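Local coordinates for protein Vng1086c (Halobacterium sp., PDB 2GF4), which is of unknown function but binds calcium and belongs to the uncharacterised UPF0058 family, at residues M1-H10 and V44-V55. Numbering follows the deposited sequence.
Sequences MHKDELLELH and VHKSKSEHKHAV
With CG turned opposite its own nitrogen (chi1 -174°) and the chain extended beyond, Lys3 carries NZ across to the turn that leads into helix 48-71. There the ammonium bridges two carbonyls, Lys3 NZ lying 2.6 Å from Lys46 O and 3.1 Å from Val44 O. It stands above the carbonyl plane of Lys46 and tilted from that of Val44. In exchange, Lys48, bent at its last two torsions, reaches NZ back to Met1 O just ahead of helix 3-21, a bond modelled so short that its exact length is doubtful. Ser47 and Glu50 close a capping box at the start of the second helix, with Glu50 N 3.0 Å from Ser47 OG. Between segments 3-10 and 48-55, whose axes are inclined at 30°, Leu6 pushes CD2 against His51 CB and Lys52 CG, 3.7 Å from each. Leu7 sets CD2 over one face of the His51 ring, 3.4 Å from its centroid, a CH-pi contact, while its CD1 meets Val44 CG1. His10 meets His51 rim to rim: a nearly straight hydrogen bond (164°) joins His10 ND1 and His51 ND1, 2.9 Å apart, each near the plane of the other ring. Ala54 CB lies over one face of His10. The outer nitrogens are held too, His10 NE2 by Tyr34 and His51 NE2 by the carbonyl of His43. Replacing Lys3 by an alanine takes away the shared donor of Val44 O and Lys46 O, and the turn would probably be less firmly tied to helix 3-21. Because His51 NE2 must donate to His43 O, a neutral His51 would probably accept at ND1 from His10 ND1, a buried polar link between the helices close to the calcium ligand Glu40.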
loop_
_atom_site.group_PDB
_atom_site.type_symbol
_atom_site.label_atom_id
_atom_site.label_comp_id
_atom_site.label_asym_id
_atom_site.label_seq_id
_atom_site.Cartn_x
_atom_site.Cartn_y
_atom_site.Cartn_z
HETATM N N MSE A 1 -0.575 -15.197 15.701
HETATM C CA MSE A 1 -0.621 -13.993 16.577
HETATM C C MSE A 1 -1.837 -14.054 17.500
HETATM O O MSE A 1 -2.973 -14.113 17.042
HETATM C CB MSE A 1 -0.663 -12.727 15.712
HETATM C CG MSE A 1 -0.825 -11.429 16.485
HETATM SE SE MSE A 1 -0.406 -9.879 15.399
HETATM C CE MSE A 1 -1.653 -10.189 13.957
ATOM N N HIS A 2 -1.589 -14.048 18.805
ATOM C CA HIS A 2 -2.670 -14.113 19.788
ATOM C C HIS A 2 -3.506 -12.838 19.825
ATOM O O HIS A 2 -3.085 -11.805 19.306
ATOM C CB HIS A 2 -2.087 -14.388 21.170
ATOM C CG HIS A 2 -1.438 -15.730 21.283
ATOM N ND1 HIS A 2 -2.099 -16.899 20.971
ATOM C CD2 HIS A 2 -0.180 -16.088 21.633
ATOM C CE1 HIS A 2 -1.272 -17.920 21.119
ATOM N NE2 HIS A 2 -0.102 -17.455 21.520
ATOM N N LYS A 3 -4.690 -12.905 20.431
ATOM C CA LYS A 3 -5.527 -11.716 20.499
ATOM C C LYS A 3 -4.903 -10.659 21.406
ATOM O O LYS A 3 -4.882 -9.480 21.051
ATOM C CB LYS A 3 -6.951 -12.041 20.962
ATOM C CG LYS A 3 -7.857 -10.812 20.880
ATOM C CD LYS A 3 -9.343 -11.116 21.000
ATOM C CE LYS A 3 -10.148 -9.829 20.841
ATOM N NZ LYS A 3 -11.620 -10.042 20.899
ATOM N N ASP A 4 -4.397 -11.058 22.573
ATOM C CA ASP A 4 -3.741 -10.065 23.451
ATOM C C ASP A 4 -2.527 -9.406 22.746
ATOM O O ASP A 4 -2.210 -8.253 23.046
ATOM C CB ASP A 4 -3.261 -10.739 24.725
ATOM C CG ASP A 4 -4.403 -11.047 25.683
ATOM O OD1 ASP A 4 -5.572 -10.754 25.349
ATOM O OD2 ASP A 4 -4.144 -11.582 26.769
ATOM N N GLU A 5 -1.811 -10.123 21.878
ATOM C CA GLU A 5 -0.672 -9.505 21.181
ATOM C C GLU A 5 -1.234 -8.502 20.169
ATOM O O GLU A 5 -0.694 -7.412 20.026
ATOM C CB GLU A 5 0.155 -10.560 20.443
ATOM C CG GLU A 5 0.833 -11.552 21.390
ATOM C CD GLU A 5 1.450 -12.744 20.677
ATOM O OE1 GLU A 5 0.880 -13.287 19.699
ATOM O OE2 GLU A 5 2.525 -13.195 21.115
ATOM N N LEU A 6 -2.304 -8.845 19.464
ATOM C CA LEU A 6 -2.865 -7.923 18.484
ATOM C C LEU A 6 -3.429 -6.663 19.144
ATOM O O LEU A 6 -3.307 -5.574 18.572
ATOM C CB LEU A 6 -3.933 -8.667 17.709
ATOM C CG LEU A 6 -4.674 -7.989 16.554
ATOM C CD1 LEU A 6 -3.752 -7.569 15.443
ATOM C CD2 LEU A 6 -5.658 -8.977 16.046
ATOM N N LEU A 7 -4.059 -6.796 20.315
ATOM C CA LEU A 7 -4.596 -5.619 21.009
ATOM C C LEU A 7 -3.428 -4.706 21.380
ATOM O O LEU A 7 -3.523 -3.488 21.195
ATOM C CB LEU A 7 -5.368 -6.036 22.278
ATOM C CG LEU A 7 -6.694 -6.790 21.947
ATOM C CD1 LEU A 7 -7.298 -7.293 23.222
ATOM C CD2 LEU A 7 -7.710 -5.916 21.221
ATOM N N GLU A 8 -2.330 -5.295 21.873
ATOM C CA GLU A 8 -1.150 -4.527 22.261
ATOM C C GLU A 8 -0.541 -3.850 21.039
ATOM O O GLU A 8 -0.051 -2.725 21.150
ATOM C CB GLU A 8 -0.147 -5.450 22.961
ATOM C CG GLU A 8 -0.614 -5.804 24.386
ATOM C CD GLU A 8 0.248 -6.849 25.081
ATOM O OE1 GLU A 8 1.277 -6.487 25.687
ATOM O OE2 GLU A 8 -0.102 -8.048 25.028
ATOM N N LEU A 9 -0.580 -4.508 19.883
ATOM C CA LEU A 9 -0.029 -3.914 18.664
ATOM C C LEU A 9 -0.910 -2.726 18.291
ATOM O O LEU A 9 -0.387 -1.653 17.979
ATOM C CB LEU A 9 -0.026 -4.961 17.553
ATOM C CG LEU A 9 0.579 -4.530 16.214
ATOM C CD1 LEU A 9 2.006 -4.178 16.403
ATOM C CD2 LEU A 9 0.472 -5.634 15.231
ATOM N N HIS A 10 -2.226 -2.910 18.288
ATOM C CA HIS A 10 -3.142 -1.823 17.985
ATOM C C HIS A 10 -2.894 -0.645 18.981
ATOM O O HIS A 10 -2.787 0.497 18.525
ATOM C CB HIS A 10 -4.558 -2.363 18.072
ATOM C CG HIS A 10 -5.607 -1.436 17.543
ATOM N ND1 HIS A 10 -6.945 -1.764 17.517
ATOM C CD2 HIS A 10 -5.520 -0.178 17.052
ATOM C CE1 HIS A 10 -7.629 -0.746 17.044
ATOM N NE2 HIS A 10 -6.791 0.225 16.751
ATOM N N VAL A 44 -11.896 -4.235 23.351
ATOM C CA VAL A 44 -11.368 -5.566 23.539
ATOM C C VAL A 44 -12.270 -6.700 23.182
ATOM O O VAL A 44 -11.785 -7.812 22.977
ATOM C CB VAL A 44 -10.833 -5.748 24.968
ATOM C CG1 VAL A 44 -9.762 -4.714 25.193
ATOM C CG2 VAL A 44 -11.935 -5.623 25.974
ATOM N N HIS A 45 -13.560 -6.444 23.049
ATOM C CA HIS A 45 -14.425 -7.554 22.685
ATOM C C HIS A 45 -14.681 -7.671 21.220
ATOM O O HIS A 45 -15.401 -8.578 20.812
ATOM C CB HIS A 45 -15.734 -7.472 23.403
ATOM C CG HIS A 45 -15.581 -7.542 24.886
ATOM N ND1 HIS A 45 -14.920 -8.572 25.517
ATOM C CD2 HIS A 45 -15.963 -6.684 25.855
ATOM C CE1 HIS A 45 -14.907 -8.346 26.816
ATOM N NE2 HIS A 45 -15.530 -7.207 27.043
ATOM N N LYS A 46 -14.157 -6.757 20.422
ATOM C CA LYS A 46 -14.360 -6.897 18.987
ATOM C C LYS A 46 -13.396 -7.973 18.447
ATOM O O LYS A 46 -12.398 -8.336 19.107
ATOM C CB LYS A 46 -14.149 -5.565 18.301
ATOM C CG LYS A 46 -15.307 -4.631 18.523
ATOM C CD LYS A 46 -14.987 -3.296 17.907
ATOM C CE LYS A 46 -16.182 -2.425 18.077
ATOM N NZ LYS A 46 -16.099 -1.259 17.209
ATOM N N SER A 47 -13.680 -8.468 17.261
ATOM C CA SER A 47 -12.907 -9.558 16.673
ATOM C C SER A 47 -11.431 -9.363 16.337
ATOM O O SER A 47 -10.955 -8.232 16.203
ATOM C CB SER A 47 -13.648 -10.066 15.418
ATOM O OG SER A 47 -13.458 -9.216 14.273
ATOM N N LYS A 48 -10.695 -10.468 16.289
ATOM C CA LYS A 48 -9.290 -10.431 15.891
ATOM C C LYS A 48 -9.251 -9.781 14.504
ATOM O O LYS A 48 -8.348 -8.999 14.212
ATOM C CB LYS A 48 -8.760 -11.839 15.748
ATOM C CG LYS A 48 -7.990 -12.305 16.936
ATOM C CD LYS A 48 -7.481 -13.702 16.632
ATOM C CE LYS A 48 -6.015 -13.849 17.024
ATOM N NZ LYS A 48 -5.178 -14.677 16.091
ATOM N N SER A 49 -10.217 -10.107 13.642
ATOM C CA SER A 49 -10.254 -9.562 12.286
ATOM C C SER A 49 -10.454 -8.053 12.240
ATOM O O SER A 49 -9.863 -7.381 11.384
ATOM C CB SER A 49 -11.361 -10.261 11.516
ATOM O OG SER A 49 -11.613 -9.591 10.291
ATOM N N GLU A 50 -11.290 -7.523 13.135
ATOM C CA GLU A 50 -11.510 -6.085 13.185
ATOM C C GLU A 50 -10.213 -5.432 13.678
ATOM O O GLU A 50 -9.849 -4.369 13.189
ATOM C CB GLU A 50 -12.667 -5.770 14.143
ATOM C CG GLU A 50 -14.008 -6.224 13.546
ATOM C CD GLU A 50 -15.190 -6.112 14.485
ATOM O OE1 GLU A 50 -15.305 -6.918 15.433
ATOM O OE2 GLU A 50 -16.036 -5.226 14.286
ATOM N N HIS A 51 -9.497 -6.056 14.614
ATOM C CA HIS A 51 -8.270 -5.433 15.098
ATOM C C HIS A 51 -7.152 -5.478 14.088
ATOM O O HIS A 51 -6.363 -4.533 14.021
ATOM C CB HIS A 51 -7.896 -6.052 16.421
ATOM C CG HIS A 51 -8.703 -5.475 17.552
ATOM N ND1 HIS A 51 -8.490 -4.204 18.039
ATOM C CD2 HIS A 51 -9.756 -5.969 18.242
ATOM C CE1 HIS A 51 -9.376 -3.943 18.974
ATOM N NE2 HIS A 51 -10.148 -4.997 19.120
ATOM N N LYS A 52 -7.081 -6.556 13.307
ATOM C CA LYS A 52 -6.079 -6.674 12.242
ATOM C C LYS A 52 -6.360 -5.580 11.228
ATOM O O LYS A 52 -5.432 -4.940 10.752
ATOM C CB LYS A 52 -6.218 -7.999 11.524
ATOM C CG LYS A 52 -5.632 -9.114 12.318
ATOM C CD LYS A 52 -5.467 -10.311 11.436
ATOM C CE LYS A 52 -6.202 -11.452 12.061
ATOM N NZ LYS A 52 -6.661 -12.419 11.043
ATOM N N HIS A 53 -7.639 -5.380 10.894
ATOM C CA HIS A 53 -8.063 -4.378 9.928
ATOM C C HIS A 53 -7.639 -3.022 10.453
ATOM O O HIS A 53 -7.102 -2.227 9.686
ATOM C CB HIS A 53 -9.575 -4.462 9.786
ATOM C CG HIS A 53 -10.161 -3.638 8.667
ATOM N ND1 HIS A 53 -9.412 -2.854 7.818
ATOM C CD2 HIS A 53 -11.447 -3.498 8.270
ATOM C CE1 HIS A 53 -10.212 -2.268 6.949
ATOM N NE2 HIS A 53 -11.449 -2.641 7.202
ATOM N N ALA A 54 -7.855 -2.745 11.738
ATOM C CA ALA A 54 -7.462 -1.442 12.267
ATOM C C ALA A 54 -5.953 -1.263 12.215
ATOM O O ALA A 54 -5.492 -0.168 11.909
ATOM C CB ALA A 54 -7.952 -1.279 13.716
ATOM N N VAL A 55 -5.171 -2.291 12.487
ATOM C CA VAL A 55 -3.727 -2.093 12.420
ATOM C C VAL A 55 -3.317 -1.875 10.964
ATOM O O VAL A 55 -2.426 -1.068 10.694
ATOM C CB VAL A 55 -3.022 -3.265 13.058
ATOM C CG1 VAL A 55 -1.565 -3.217 12.747
ATOM C CG2 VAL A 55 -3.211 -3.156 14.556
#